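Local coordinates for beta-lactamase (Klebsiella pneumoniae, PDB 6HUH), which probably hydrolyses beta-lactam antibiotics to substituted beta-amino acids, as a class D serine beta-lactamase that confers antibiotic resistance, at residues A44-P49 with S150-P155; A58-D63 with Q120-F125; Y62-L67 with E111-A116; T198-P203 with D213-W218. All blocks are in the same frame, centred on the assembly; numbering follows the deposited sequence.

Contact 1: residues A44-P49 with S150-P155; sequences ASQLPP and SLAISP
L47 and I153 face each other as a single antiparallel bridge of the hydrogen-bonded kind. L47 N donates to I153 O at 2.8 Å, and I153 N returns a bond of the same length to L47 O. Both N-H groups point almost straight at their acceptors. Yet the L47 donor sits well above the I153 carbonyl plane, 60° out of it. On the sides of the bridge, CA-H...O contacts join S154 CA to S45 O and A152 CA to L47 O. The tight part lies toward P49, where P49, L151 and I153 are all buried. I153 has CG1 anti to its backbone N (chi1 -167°), which leaves CG2 to meet P49 CB at 3.7 Å. P49 CG also touches L151 CD2 at 4.0 Å, the two side chains crossing at about a right angle. L47 turns its side chain away, onto I216 and W218 of strand 215-225. The solvent side lies toward A44, which is exposed. A44 and S45 point away from the other segment, and the S45 hydroxyl is bonded to D42. Q46 is partly exposed, and its CB rests on buried A152 CB at 3.8 Å. S154 is the N-cap of helix 155-166. Its OG makes weak bonds to Q156 N and C43 O, and S154 N is bonded to OE1 of E157. P49 O is bonded to OG1 of T52, and the P49 side chain lies about 8 Å from that of S51. The bridge thus joins two loops beside the predicted active site of the penicillin-recognising fold.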
loop_
_atom_site.group_PDB
_atom_site.type_symbol
_atom_site.label_atom_id
_atom_site.label_comp_id
_atom_site.label_asym_id
_atom_site.label_seq_id
_atom_site.Cartn_x
_atom_site.Cartn_y
_atom_site.Cartn_z
ATOM N N ALA A 44 -1.753 -30.610 12.902
ATOM C CA ALA A 44 -1.290 -31.642 11.963
ATOM C C ALA A 44 -2.246 -31.965 10.818
ATOM O O ALA A 44 -1.817 -32.553 9.826
ATOM C CB ALA A 44 -0.932 -32.899 12.715
ATOM N N SER A 45 -3.522 -31.574 10.921
ATOM C CA SER A 45 -4.485 -31.808 9.833
ATOM C C SER A 45 -4.256 -30.868 8.659
ATOM O O SER A 45 -4.000 -29.682 8.856
ATOM C CB SER A 45 -5.923 -31.679 10.324
ATOM O OG SER A 45 -6.216 -32.756 11.191
ATOM N N GLN A 46 -4.385 -31.404 7.445
ATOM C CA GLN A 46 -4.208 -30.650 6.207
ATOM C C GLN A 46 -5.466 -29.849 5.890
ATOM O O GLN A 46 -6.565 -30.412 5.897
ATOM C CB GLN A 46 -3.888 -31.602 5.035
ATOM C CG GLN A 46 -2.592 -32.397 5.176
ATOM C CD GLN A 46 -2.056 -32.833 3.842
ATOM O OE1 GLN A 46 -0.934 -32.467 3.450
ATOM N NE2 GLN A 46 -2.842 -33.622 3.109
ATOM N N LEU A 47 -5.309 -28.549 5.594
ATOM C CA LEU A 47 -6.434 -27.681 5.248
ATOM C C LEU A 47 -6.180 -26.890 3.954
ATOM O O LEU A 47 -5.011 -26.619 3.641
ATOM C CB LEU A 47 -6.717 -26.686 6.388
ATOM C CG LEU A 47 -7.066 -27.253 7.769
ATOM C CD1 LEU A 47 -6.841 -26.211 8.845
ATOM C CD2 LEU A 47 -8.478 -27.798 7.803
ATOM N N PRO A 48 -7.236 -26.436 3.210
ATOM C CA PRO A 48 -6.977 -25.614 2.016
ATOM C C PRO A 48 -6.124 -24.387 2.374
ATOM O O PRO A 48 -6.410 -23.770 3.393
ATOM C CB PRO A 48 -8.389 -25.222 1.537
ATOM C CG PRO A 48 -9.273 -25.464 2.688
ATOM C CD PRO A 48 -8.688 -26.632 3.408
ATOM N N PRO A 49 -5.043 -24.035 1.631
ATOM C CA PRO A 49 -4.243 -22.866 2.041
ATOM C C PRO A 49 -4.936 -21.525 1.778
ATOM O O PRO A 49 -4.629 -20.539 2.445
ATOM C CB PRO A 49 -2.942 -23.026 1.258
ATOM C CG PRO A 49 -3.316 -23.799 0.047
ATOM C CD PRO A 49 -4.522 -24.634 0.383
ATOM N N SER A 150 -7.888 -29.390 -4.539
ATOM C CA SER A 150 -6.837 -30.400 -4.459
ATOM C C SER A 150 -5.776 -30.122 -3.420
ATOM O O SER A 150 -5.538 -30.972 -2.573
ATOM C CB SER A 150 -6.193 -30.614 -5.823
ATOM O OG SER A 150 -5.552 -29.433 -6.274
ATOM N N LEU A 151 -5.134 -28.943 -3.489
ATOM C CA LEU A 151 -4.073 -28.532 -2.569
ATOM C C LEU A 151 -4.578 -28.360 -1.130
ATOM O O LEU A 151 -5.709 -27.902 -0.907
ATOM C CB LEU A 151 -3.342 -27.276 -3.092
ATOM C CG LEU A 151 -1.982 -26.905 -2.459
ATOM C CD1 LEU A 151 -0.921 -28.002 -2.659
ATOM C CD2 LEU A 151 -1.469 -25.628 -3.036
ATOM N N ALA A 152 -3.741 -28.801 -0.164
ATOM C CA ALA A 152 -3.988 -28.757 1.275
ATOM C C ALA A 152 -2.665 -28.732 2.052
ATOM O O ALA A 152 -1.727 -29.469 1.739
ATOM C CB ALA A 152 -4.832 -29.958 1.700
ATOM N N ILE A 153 -2.586 -27.866 3.042
ATOM C CA ILE A 153 -1.409 -27.751 3.894
ATOM C C ILE A 153 -1.820 -27.772 5.382
ATOM O O ILE A 153 -2.862 -27.211 5.764
ATOM C CB ILE A 153 -0.509 -26.531 3.503
ATOM C CG1 ILE A 153 0.896 -26.596 4.187
ATOM C CG2 ILE A 153 -1.216 -25.177 3.742
ATOM C CD1 ILE A 153 2.014 -25.822 3.465
ATOM N N SER A 154 -1.022 -28.460 6.206
ATOM C CA SER A 154 -1.255 -28.511 7.639
ATOM C C SER A 154 -0.512 -27.316 8.320
ATOM O O SER A 154 0.524 -26.849 7.793
ATOM C CB SER A 154 -0.827 -29.861 8.200
ATOM O OG SER A 154 0.367 -29.754 8.947
ATOM N N PRO A 155 -1.028 -26.775 9.463
ATOM C CA PRO A 155 -0.325 -25.646 10.115
ATOM C C PRO A 155 1.166 -25.911 10.399
ATOM O O PRO A 155 1.969 -24.969 10.329
ATOM C CB PRO A 155 -1.150 -25.392 11.378
ATOM C CG PRO A 155 -2.505 -25.893 11.032
ATOM C CD PRO A 155 -2.264 -27.115 10.197
#

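Contact 2: residues A58-D63 with Q120-F125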
loop_
_atom_site.group_PDB
_atom_site.type_symbol
_atom_site.label_atom_id
_atom_site.label_comp_id
_atom_site.label_asym_id
_atom_site.label_seq_id
_atom_site.Cartn_x
_atom_site.Cartn_y
_atom_site.Cartn_z
ATOM N N ALA A 58 4.199 -15.357 -4.560
ATOM C CA ALA A 58 5.045 -14.151 -4.585
ATOM C C ALA A 58 6.506 -14.530 -4.883
ATOM O O ALA A 58 7.179 -13.792 -5.597
ATOM C CB ALA A 58 4.969 -13.411 -3.260
ATOM N N LEU A 59 6.977 -15.693 -4.373
ATOM C CA LEU A 59 8.333 -16.191 -4.605
ATOM C C LEU A 59 8.523 -16.674 -6.041
ATOM O O LEU A 59 9.549 -16.355 -6.654
ATOM C CB LEU A 59 8.677 -17.313 -3.629
ATOM C CG LEU A 59 8.780 -16.941 -2.163
ATOM C CD1 LEU A 59 8.492 -18.150 -1.306
ATOM C CD2 LEU A 59 10.155 -16.350 -1.842
ATOM N N MET A 60 7.535 -17.451 -6.570
ATOM C CA MET A 60 7.518 -17.970 -7.943
ATOM C C MET A 60 7.581 -16.770 -8.875
ATOM O O MET A 60 8.491 -16.687 -9.705
ATOM C CB MET A 60 6.233 -18.775 -8.232
ATOM C CG MET A 60 6.121 -20.066 -7.474
ATOM S SD MET A 60 4.616 -20.980 -7.932
ATOM C CE MET A 60 4.317 -21.885 -6.397
ATOM N N GLY A 61 6.653 -15.834 -8.671
ATOM C CA GLY A 61 6.533 -14.585 -9.420
ATOM C C GLY A 61 7.762 -13.698 -9.425
ATOM O O GLY A 61 8.086 -13.120 -10.457
ATOM N N TYR A 62 8.469 -13.591 -8.304
ATOM C CA TYR A 62 9.692 -12.799 -8.301
ATOM C C TYR A 62 10.887 -13.558 -8.837
ATOM O O TYR A 62 11.743 -12.951 -9.465
ATOM C CB TYR A 62 10.001 -12.216 -6.927
ATOM C CG TYR A 62 9.101 -11.055 -6.578
ATOM C CD1 TYR A 62 9.237 -9.822 -7.213
ATOM C CD2 TYR A 62 8.120 -11.181 -5.598
ATOM C CE1 TYR A 62 8.396 -8.756 -6.899
ATOM C CE2 TYR A 62 7.270 -10.125 -5.284
ATOM C CZ TYR A 62 7.411 -8.917 -5.932
ATOM O OH TYR A 62 6.567 -7.902 -5.573
ATOM N N ASP A 63 10.956 -14.867 -8.603
ATOM C CA ASP A 63 12.069 -15.691 -9.073
ATOM C C ASP A 63 12.084 -15.815 -10.595
ATOM O O ASP A 63 13.153 -15.762 -11.202
ATOM C CB ASP A 63 12.025 -17.085 -8.412
ATOM C CG ASP A 63 13.268 -17.909 -8.664
ATOM O OD1 ASP A 63 14.378 -17.485 -8.201
ATOM O OD2 ASP A 63 13.142 -18.989 -9.305
ATOM N N GLN A 120 6.882 -27.700 -10.525
ATOM C CA GLN A 120 8.302 -27.751 -10.135
ATOM C C GLN A 120 8.554 -26.953 -8.857
ATOM O O GLN A 120 9.220 -27.453 -7.936
ATOM C CB GLN A 120 9.196 -27.216 -11.247
ATOM C CG GLN A 120 9.423 -28.178 -12.390
ATOM C CD GLN A 120 10.086 -27.510 -13.569
ATOM O OE1 GLN A 120 9.537 -27.486 -14.680
ATOM N NE2 GLN A 120 11.296 -26.981 -13.358
ATOM N N TYR A 121 7.983 -25.717 -8.795
ATOM C CA TYR A 121 8.075 -24.816 -7.655
ATOM C C TYR A 121 7.384 -25.452 -6.439
ATOM O O TYR A 121 8.037 -25.591 -5.417
ATOM C CB TYR A 121 7.452 -23.456 -7.984
ATOM C CG TYR A 121 8.347 -22.481 -8.725
ATOM C CD1 TYR A 121 9.353 -21.785 -8.060
ATOM C CD2 TYR A 121 8.091 -22.138 -10.048
ATOM C CE1 TYR A 121 10.150 -20.850 -8.720
ATOM C CE2 TYR A 121 8.876 -21.196 -10.717
ATOM C CZ TYR A 121 9.904 -20.547 -10.045
ATOM O OH TYR A 121 10.684 -19.597 -10.667
ATOM N N VAL A 122 6.109 -25.909 -6.564
ATOM C CA VAL A 122 5.344 -26.548 -5.461
ATOM C C VAL A 122 6.096 -27.768 -4.911
ATOM O O VAL A 122 6.151 -27.925 -3.690
ATOM C CB VAL A 122 3.857 -26.851 -5.809
ATOM C CG1 VAL A 122 3.152 -27.621 -4.704
ATOM C CG2 VAL A 122 3.110 -25.558 -6.082
ATOM N N ASP A 123 6.757 -28.555 -5.791
ATOM C CA ASP A 123 7.579 -29.705 -5.394
ATOM C C ASP A 123 8.845 -29.233 -4.651
ATOM O O ASP A 123 9.072 -29.693 -3.528
ATOM C CB ASP A 123 7.993 -30.550 -6.609
ATOM C CG ASP A 123 6.896 -31.335 -7.309
ATOM O OD1 ASP A 123 5.704 -31.117 -6.980
ATOM O OD2 ASP A 123 7.228 -32.155 -8.205
ATOM N N ARG A 124 9.646 -28.296 -5.259
ATOM C CA ARG A 124 10.896 -27.803 -4.656
ATOM C C ARG A 124 10.689 -27.086 -3.343
ATOM O O ARG A 124 11.579 -27.124 -2.493
ATOM C CB ARG A 124 11.731 -26.951 -5.625
ATOM C CG ARG A 124 12.986 -27.695 -6.091
ATOM C CD ARG A 124 14.096 -26.790 -6.601
ATOM N NE ARG A 124 15.340 -27.540 -6.808
ATOM C CZ ARG A 124 16.519 -26.992 -7.087
ATOM N NH1 ARG A 124 16.635 -25.674 -7.199
ATOM N NH2 ARG A 124 17.589 -27.755 -7.256
ATOM N N PHE A 125 9.498 -26.464 -3.177
ATOM C CA PHE A 125 9.030 -25.770 -1.974
ATOM C C PHE A 125 8.446 -26.762 -0.958
ATOM O O PHE A 125 8.222 -26.376 0.193
ATOM C CB PHE A 125 7.961 -24.721 -2.330
ATOM C CG PHE A 125 8.451 -23.441 -2.969
ATOM C CD1 PHE A 125 9.812 -23.158 -3.053
ATOM C CD2 PHE A 125 7.548 -22.505 -3.463
ATOM C CE1 PHE A 125 10.261 -21.975 -3.639
ATOM C CE2 PHE A 125 8.001 -21.314 -4.035
ATOM C CZ PHE A 125 9.354 -21.059 -4.122
#
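The axes of the short helical segments 58-63 and 120-124 approach to 11.1 Å with their directions at 121°, and M60 and Y121 are the residues whose CA atoms lie nearest, 6.9 Å apart. The wide spacing is filled by long side chains. M60 and Y121 run alongside each other, pointing opposite ways. M60 CG lies over one face of the Y121 ring, 3.8 Å from the centroid, in a CH-pi contact. It is offset toward the rim on the CG side of the ring. The sulfur follows obliquely, with M60 SD 4.8 Å from the same centroid, which makes this a Met-aromatic contact. The M60 chain is extended beyond CG (chi2 -177°). This carries its methyl past Y121 CB to V122, where M60 CE meets CG2 of V122 at 3.9 Å. One turn on, F125 approaches L59, with F125 CZ 3.8 Å from L59 CB, and its CE2 also touches M60 CG. L59 is backed by F161 and L165 of helix 155-166, so this end is buried. The other end is polar. Y121 OH donates to D63 OD2 at 2.9 Å, and OD2 accepts on its anti lone pair, the one away from the other oxygen. OD2 lies at the ring edge, near its plane, and the carboxylate plane stands 89° to the ring. Y121 is thus held at both ends, by the methionine over its face near CG and by the aspartate at its hydroxyl, which should fix the turn of the ring. A hydroxyl that donates a hydrogen bond to OD2 is consistent with an ionised carboxylate.

Contact 3: residues Y62-L67 with E111-A116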
loop_
_atom_site.group_PDB
_atom_site.type_symbol
_atom_site.label_atom_id
_atom_site.label_comp_id
_atom_site.label_asym_id
_atom_site.label_seq_id
_atom_site.Cartn_x
_atom_site.Cartn_y
_atom_site.Cartn_z
ATOM N N TYR A 62 8.469 -13.591 -8.304
ATOM C CA TYR A 62 9.692 -12.799 -8.301
ATOM C C TYR A 62 10.887 -13.558 -8.837
ATOM O O TYR A 62 11.743 -12.951 -9.465
ATOM C CB TYR A 62 10.001 -12.216 -6.927
ATOM C CG TYR A 62 9.101 -11.055 -6.578
ATOM C CD1 TYR A 62 9.237 -9.822 -7.213
ATOM C CD2 TYR A 62 8.120 -11.181 -5.598
ATOM C CE1 TYR A 62 8.396 -8.756 -6.899
ATOM C CE2 TYR A 62 7.270 -10.125 -5.284
ATOM C CZ TYR A 62 7.411 -8.917 -5.932
ATOM O OH TYR A 62 6.567 -7.902 -5.573
ATOM N N ASP A 63 10.956 -14.867 -8.603
ATOM C CA ASP A 63 12.069 -15.691 -9.073
ATOM C C ASP A 63 12.084 -15.815 -10.595
ATOM O O ASP A 63 13.153 -15.762 -11.202
ATOM C CB ASP A 63 12.025 -17.085 -8.412
ATOM C CG ASP A 63 13.268 -17.909 -8.664
ATOM O OD1 ASP A 63 14.378 -17.485 -8.201
ATOM O OD2 ASP A 63 13.142 -18.989 -9.305
ATOM N N SER A 64 10.894 -16.011 -11.199
ATOM C CA SER A 64 10.736 -16.193 -12.632
ATOM C C SER A 64 10.795 -14.877 -13.398
ATOM O O SER A 64 11.192 -14.876 -14.558
ATOM C CB SER A 64 9.453 -16.957 -12.936
ATOM O OG SER A 64 8.314 -16.321 -12.382
ATOM N N GLY A 65 10.435 -13.771 -12.746
ATOM C CA GLY A 65 10.466 -12.452 -13.361
ATOM C C GLY A 65 9.116 -11.900 -13.767
ATOM O O GLY A 65 9.058 -10.815 -14.360
ATOM N N PHE A 66 8.020 -12.633 -13.457
ATOM C CA PHE A 66 6.662 -12.185 -13.747
ATOM C C PHE A 66 6.369 -10.923 -12.953
ATOM O O PHE A 66 5.776 -9.976 -13.484
ATOM C CB PHE A 66 5.624 -13.249 -13.377
ATOM C CG PHE A 66 4.234 -12.799 -13.761
ATOM C CD1 PHE A 66 3.853 -12.732 -15.096
ATOM C CD2 PHE A 66 3.336 -12.367 -12.803
ATOM C CE1 PHE A 66 2.577 -12.314 -15.461
ATOM C CE2 PHE A 66 2.069 -11.908 -13.171
ATOM C CZ PHE A 66 1.698 -11.896 -14.499
ATOM N N LEU A 67 6.733 -10.945 -11.663
ATOM C CA LEU A 67 6.566 -9.823 -10.755
ATOM C C LEU A 67 7.894 -9.105 -10.728
ATOM O O LEU A 67 8.946 -9.755 -10.636
ATOM C CB LEU A 67 6.152 -10.303 -9.358
ATOM C CG LEU A 67 4.898 -11.167 -9.269
ATOM C CD1 LEU A 67 4.763 -11.739 -7.891
ATOM C CD2 LEU A 67 3.633 -10.406 -9.700
ATOM N N GLU A 111 -0.954 -18.831 -15.166
ATOM C CA GLU A 111 -1.144 -19.027 -16.622
ATOM C C GLU A 111 0.143 -18.707 -17.401
ATOM O O GLU A 111 0.439 -19.359 -18.404
ATOM C CB GLU A 111 -2.286 -18.154 -17.161
ATOM C CG GLU A 111 -3.673 -18.746 -16.958
ATOM C CD GLU A 111 -4.832 -17.845 -17.352
ATOM O OE1 GLU A 111 -5.865 -17.862 -16.641
ATOM O OE2 GLU A 111 -4.713 -17.129 -18.374
ATOM N N TRP A 112 0.898 -17.703 -16.911
ATOM C CA TRP A 112 2.180 -17.253 -17.430
ATOM C C TRP A 112 3.314 -18.241 -17.093
ATOM O O TRP A 112 4.243 -18.379 -17.888
ATOM C CB TRP A 112 2.501 -15.861 -16.870
ATOM C CG TRP A 112 3.803 -15.299 -17.354
ATOM C CD1 TRP A 112 3.999 -14.517 -18.450
ATOM C CD2 TRP A 112 5.093 -15.492 -16.759
ATOM N NE1 TRP A 112 5.332 -14.217 -18.583
ATOM C CE2 TRP A 112 6.027 -14.799 -17.556
ATOM C CE3 TRP A 112 5.551 -16.177 -15.623
ATOM C CZ2 TRP A 112 7.397 -14.786 -17.262
ATOM C CZ3 TRP A 112 6.904 -16.162 -15.331
ATOM C CH2 TRP A 112 7.811 -15.477 -16.145
ATOM N N LEU A 113 3.285 -18.864 -15.894
ATOM C CA LEU A 113 4.329 -19.810 -15.467
ATOM C C LEU A 113 4.254 -21.117 -16.235
ATOM O O LEU A 113 5.288 -21.661 -16.653
ATOM C CB LEU A 113 4.199 -20.130 -13.976
ATOM C CG LEU A 113 4.995 -19.301 -12.993
ATOM C CD1 LEU A 113 4.495 -19.563 -11.601
ATOM C CD2 LEU A 113 6.472 -19.643 -13.037
ATOM N N GLY A 114 3.025 -21.613 -16.376
ATOM C CA GLY A 114 2.734 -22.894 -16.988
ATOM C C GLY A 114 2.603 -23.909 -15.885
ATOM O O GLY A 114 3.185 -23.732 -14.810
ATOM N N ALA A 115 1.826 -24.970 -16.132
ATOM C CA ALA A 115 1.566 -26.014 -15.143
ATOM C C ALA A 115 2.822 -26.784 -14.733
ATOM O O ALA A 115 2.911 -27.208 -13.583
ATOM C CB ALA A 115 0.497 -26.952 -15.655
ATOM N N ALA A 116 3.798 -26.940 -15.663
ATOM C CA ALA A 116 5.060 -27.647 -15.423
ATOM C C ALA A 116 5.955 -26.925 -14.411
ATOM O O ALA A 116 6.422 -27.568 -13.464
ATOM C CB ALA A 116 5.800 -27.866 -16.727
#
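F66 and W112 both carry CG anti to the backbone N (chi1 -177° and -180°), and this lays the two aromatic side chains side by side, each reaching toward the other's backbone. F66 comes over one face of the indole. Its CD1 sits 3.4 Å from W112 CG, above the five-membered ring. F66 CB covers the other half, 3.9 Å from the centroid of the six-membered ring of W112, as a CH-pi contact. The two rings are inclined at 48°, so the pair is oblique. S64 meets W112 at the edge of the indole instead. S64 CB lies in the plane of that ring, 3.6 Å from CZ3 of W112. S64 OG also lies near this edge and 3.9 Å from L113 CD2, but its hydrogen bond goes back up the helix to M60 O. G65 makes the turn between S64 and F66 at the end of helix 56-64, with positive phi. No hydrogen bond crosses between the segments. The link between the ends of helices 56-64 and 103-113 therefore rests on dispersion and CH-pi contacts at the protein surface, with the serine hydroxyl satisfied within its own helix.

Contact 4: residues T198-P203 with D213-W218; sequences TGTGYP and DQQIGW. With SO4 (sulfate ion), chain C.
The Y202 ring has Q215 CA over one face, 4.1 Å from its centroid, and the poorly ordered D213 near its edge. The W218 indole has G199 O near its plane, also at an edge. W218 belongs to the pairing of strands 198-201 and 215-218, antiparallel neighbours in the central sheet, and Y202 follows just beyond it. T198 and G199 belong to the KTG motif of serine beta-lactamases. G199 pairs with W218 and G201 with I216 as hydrogen-bonded pairs, and T200 with G217 as a non-hydrogen-bonded one. W218 N binds G199 O at 2.8 Å. I216 N binds G201 O at the same length, almost end-on to the carbonyl. T200 CA fills in between with a CA-H...O contact to I216 O. I216 and W218 lie on the face where the two glycines have no side chains. I216 CD1 reaches P203 CG at 3.7 Å, beyond the end of strand 198-201, while the indole NE1 of W218 is bonded to P48 O. T200 is on the other face, where its CG2 meets Q215 OE1 at 3.4 Å. That oxygen also accepts a weak bond from A245 N. A sulfate, probably from the crystallisation liquor, lies on the same side. S101 and S246 also bind it, and S51, the predicted nucleophile, is close to G199. Its position is consistent with that of the beta-lactam carboxylate in related enzymes. T198 holds the sulfate with OG1 set between its backbone N and carbonyl carbon (chi1 58°), which puts T198 OG1 3.0 Å from sulfate O4.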
loop_
_atom_site.group_PDB
_atom_site.type_symbol
_atom_site.label_atom_id
_atom_site.label_comp_id
_atom_site.label_asym_id
_atom_site.label_seq_id
_atom_site.Cartn_x
_atom_site.Cartn_y
_atom_site.Cartn_z
ATOM N N THR A 198 -3.339 -13.356 5.554
ATOM C CA THR A 198 -4.626 -13.946 5.902
ATOM C C THR A 198 -5.110 -14.851 4.753
ATOM O O THR A 198 -4.762 -14.616 3.597
ATOM C CB THR A 198 -5.660 -12.874 6.255
ATOM O OG1 THR A 198 -5.825 -11.976 5.158
ATOM C CG2 THR A 198 -5.315 -12.115 7.525
ATOM N N GLY A 199 -5.891 -15.871 5.094
ATOM C CA GLY A 199 -6.495 -16.808 4.151
ATOM C C GLY A 199 -7.865 -17.261 4.621
ATOM O O GLY A 199 -8.074 -17.395 5.822
ATOM N N THR A 200 -8.821 -17.452 3.695
ATOM C CA THR A 200 -10.179 -17.922 3.978
ATOM C C THR A 200 -10.601 -18.964 2.947
ATOM O O THR A 200 -10.699 -18.668 1.747
ATOM C CB THR A 200 -11.202 -16.761 4.189
ATOM O OG1 THR A 200 -11.015 -16.210 5.497
ATOM C CG2 THR A 200 -12.671 -17.210 4.076
ATOM N N GLY A 201 -10.839 -20.170 3.443
ATOM C CA GLY A 201 -11.271 -21.301 2.636
ATOM C C GLY A 201 -12.147 -22.280 3.385
ATOM O O GLY A 201 -12.228 -22.257 4.616
ATOM N N TYR A 202 -12.805 -23.150 2.632
ATOM C CA TYR A 202 -13.666 -24.182 3.182
ATOM C C TYR A 202 -13.035 -25.528 2.884
ATOM O O TYR A 202 -12.424 -25.676 1.823
ATOM C CB TYR A 202 -15.077 -24.082 2.598
ATOM C CG TYR A 202 -15.895 -22.975 3.219
ATOM C CD1 TYR A 202 -15.644 -21.639 2.914
ATOM C CD2 TYR A 202 -16.920 -23.258 4.112
ATOM C CE1 TYR A 202 -16.384 -20.612 3.499
ATOM C CE2 TYR A 202 -17.680 -22.241 4.691
ATOM C CZ TYR A 202 -17.408 -20.918 4.379
ATOM O OH TYR A 202 -18.143 -19.915 4.963
ATOM N N PRO A 203 -13.113 -26.513 3.814
ATOM C CA PRO A 203 -12.522 -27.827 3.529
ATOM C C PRO A 203 -13.226 -28.470 2.337
ATOM O O PRO A 203 -14.462 -28.548 2.353
ATOM C CB PRO A 203 -12.745 -28.607 4.830
ATOM C CG PRO A 203 -13.132 -27.599 5.848
ATOM C CD PRO A 203 -13.804 -26.512 5.115
ATOM N N ASP A 213 -19.418 -27.151 6.442
ATOM C CA ASP A 213 -19.639 -25.783 5.929
ATOM C C ASP A 213 -19.043 -24.736 6.911
ATOM O O ASP A 213 -19.687 -23.748 7.289
ATOM C CB ASP A 213 -21.133 -25.546 5.577
ATOM C CG ASP A 213 -21.511 -24.183 5.012
ATOM O OD1 ASP A 213 -20.637 -23.523 4.405
ATOM O OD2 ASP A 213 -22.680 -23.779 5.175
ATOM N N GLN A 214 -17.802 -25.014 7.343
ATOM C CA GLN A 214 -17.067 -24.172 8.278
ATOM C C GLN A 214 -15.909 -23.462 7.584
ATOM O O GLN A 214 -15.156 -24.072 6.830
ATOM C CB GLN A 214 -16.590 -24.975 9.496
ATOM C CG GLN A 214 -17.731 -25.456 10.384
ATOM C CD GLN A 214 -17.243 -26.011 11.699
ATOM O OE1 GLN A 214 -16.491 -26.996 11.755
ATOM N NE2 GLN A 214 -17.684 -25.402 12.790
ATOM N N GLN A 215 -15.782 -22.170 7.882
ATOM C CA GLN A 215 -14.762 -21.270 7.374
ATOM C C GLN A 215 -13.425 -21.546 8.059
ATOM O O GLN A 215 -13.397 -21.779 9.266
ATOM C CB GLN A 215 -15.200 -19.828 7.681
ATOM C CG GLN A 215 -15.113 -18.874 6.499
ATOM C CD GLN A 215 -15.425 -17.459 6.910
ATOM O OE1 GLN A 215 -14.591 -16.556 6.786
ATOM N NE2 GLN A 215 -16.630 -17.228 7.414
ATOM N N ILE A 216 -12.321 -21.503 7.298
ATOM C CA ILE A 216 -10.972 -21.643 7.849
ATOM C C ILE A 216 -10.276 -20.304 7.684
ATOM O O ILE A 216 -10.051 -19.845 6.563
ATOM C CB ILE A 216 -10.093 -22.795 7.278
ATOM C CG1 ILE A 216 -10.803 -24.162 7.357
ATOM C CG2 ILE A 216 -8.711 -22.828 7.977
ATOM C CD1 ILE A 216 -10.492 -25.077 6.216
ATOM N N GLY A 217 -9.976 -19.683 8.805
ATOM C CA GLY A 217 -9.255 -18.425 8.824
ATOM C C GLY A 217 -7.788 -18.722 8.968
ATOM O O GLY A 217 -7.414 -19.654 9.671
ATOM N N TRP A 218 -6.952 -18.011 8.268
ATOM C CA TRP A 218 -5.532 -18.271 8.407
ATOM C C TRP A 218 -4.792 -16.957 8.666
ATOM O O TRP A 218 -5.052 -15.972 7.989
ATOM C CB TRP A 218 -4.952 -18.845 7.097
ATOM C CG TRP A 218 -5.157 -20.282 6.722
ATOM C CD1 TRP A 218 -6.055 -20.754 5.808
ATOM C CD2 TRP A 218 -4.232 -21.358 6.960
ATOM N NE1 TRP A 218 -5.811 -22.083 5.541
ATOM C CE2 TRP A 218 -4.704 -22.483 6.242
ATOM C CE3 TRP A 218 -3.083 -21.502 7.764
ATOM C CZ2 TRP A 218 -4.082 -23.730 6.316
ATOM C CZ3 TRP A 218 -2.466 -22.734 7.833
ATOM C CH2 TRP A 218 -2.962 -23.832 7.111
HETATM S S SO4 C . -8.763 -13.241 2.688
HETATM O O1 SO4 C . -9.747 -12.740 1.723
HETATM O O2 SO4 C . -9.417 -13.595 3.950
HETATM O O3 SO4 C . -8.138 -14.432 2.138
HETATM O O4 SO4 C . -7.751 -12.214 2.932
#

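How the contacts relate
Contacts 2 and 3 start from the same part of the chain and are both nested in the loop closed by contact 1. Contact 4 opens only after that loop has closed. Contacts 2 and 3 share helices 56-64 and 115-124, and their centres are 8 Å apart in the helical part of the fold. Contact 4 lies in the antiparallel sheet on the opposite side of the chain's centre, about 23 Å from contact 2 and 26 Å from contact 3, centre to centre. Contact 1 touches contact 4, with centres about 11 Å apart. Contact 4 lies next to the predicted active-site serine and contact 1 near it. That serine precedes helix 56-64, while contacts 2 and 3 lie on that helix and its end, away from the annotated sites.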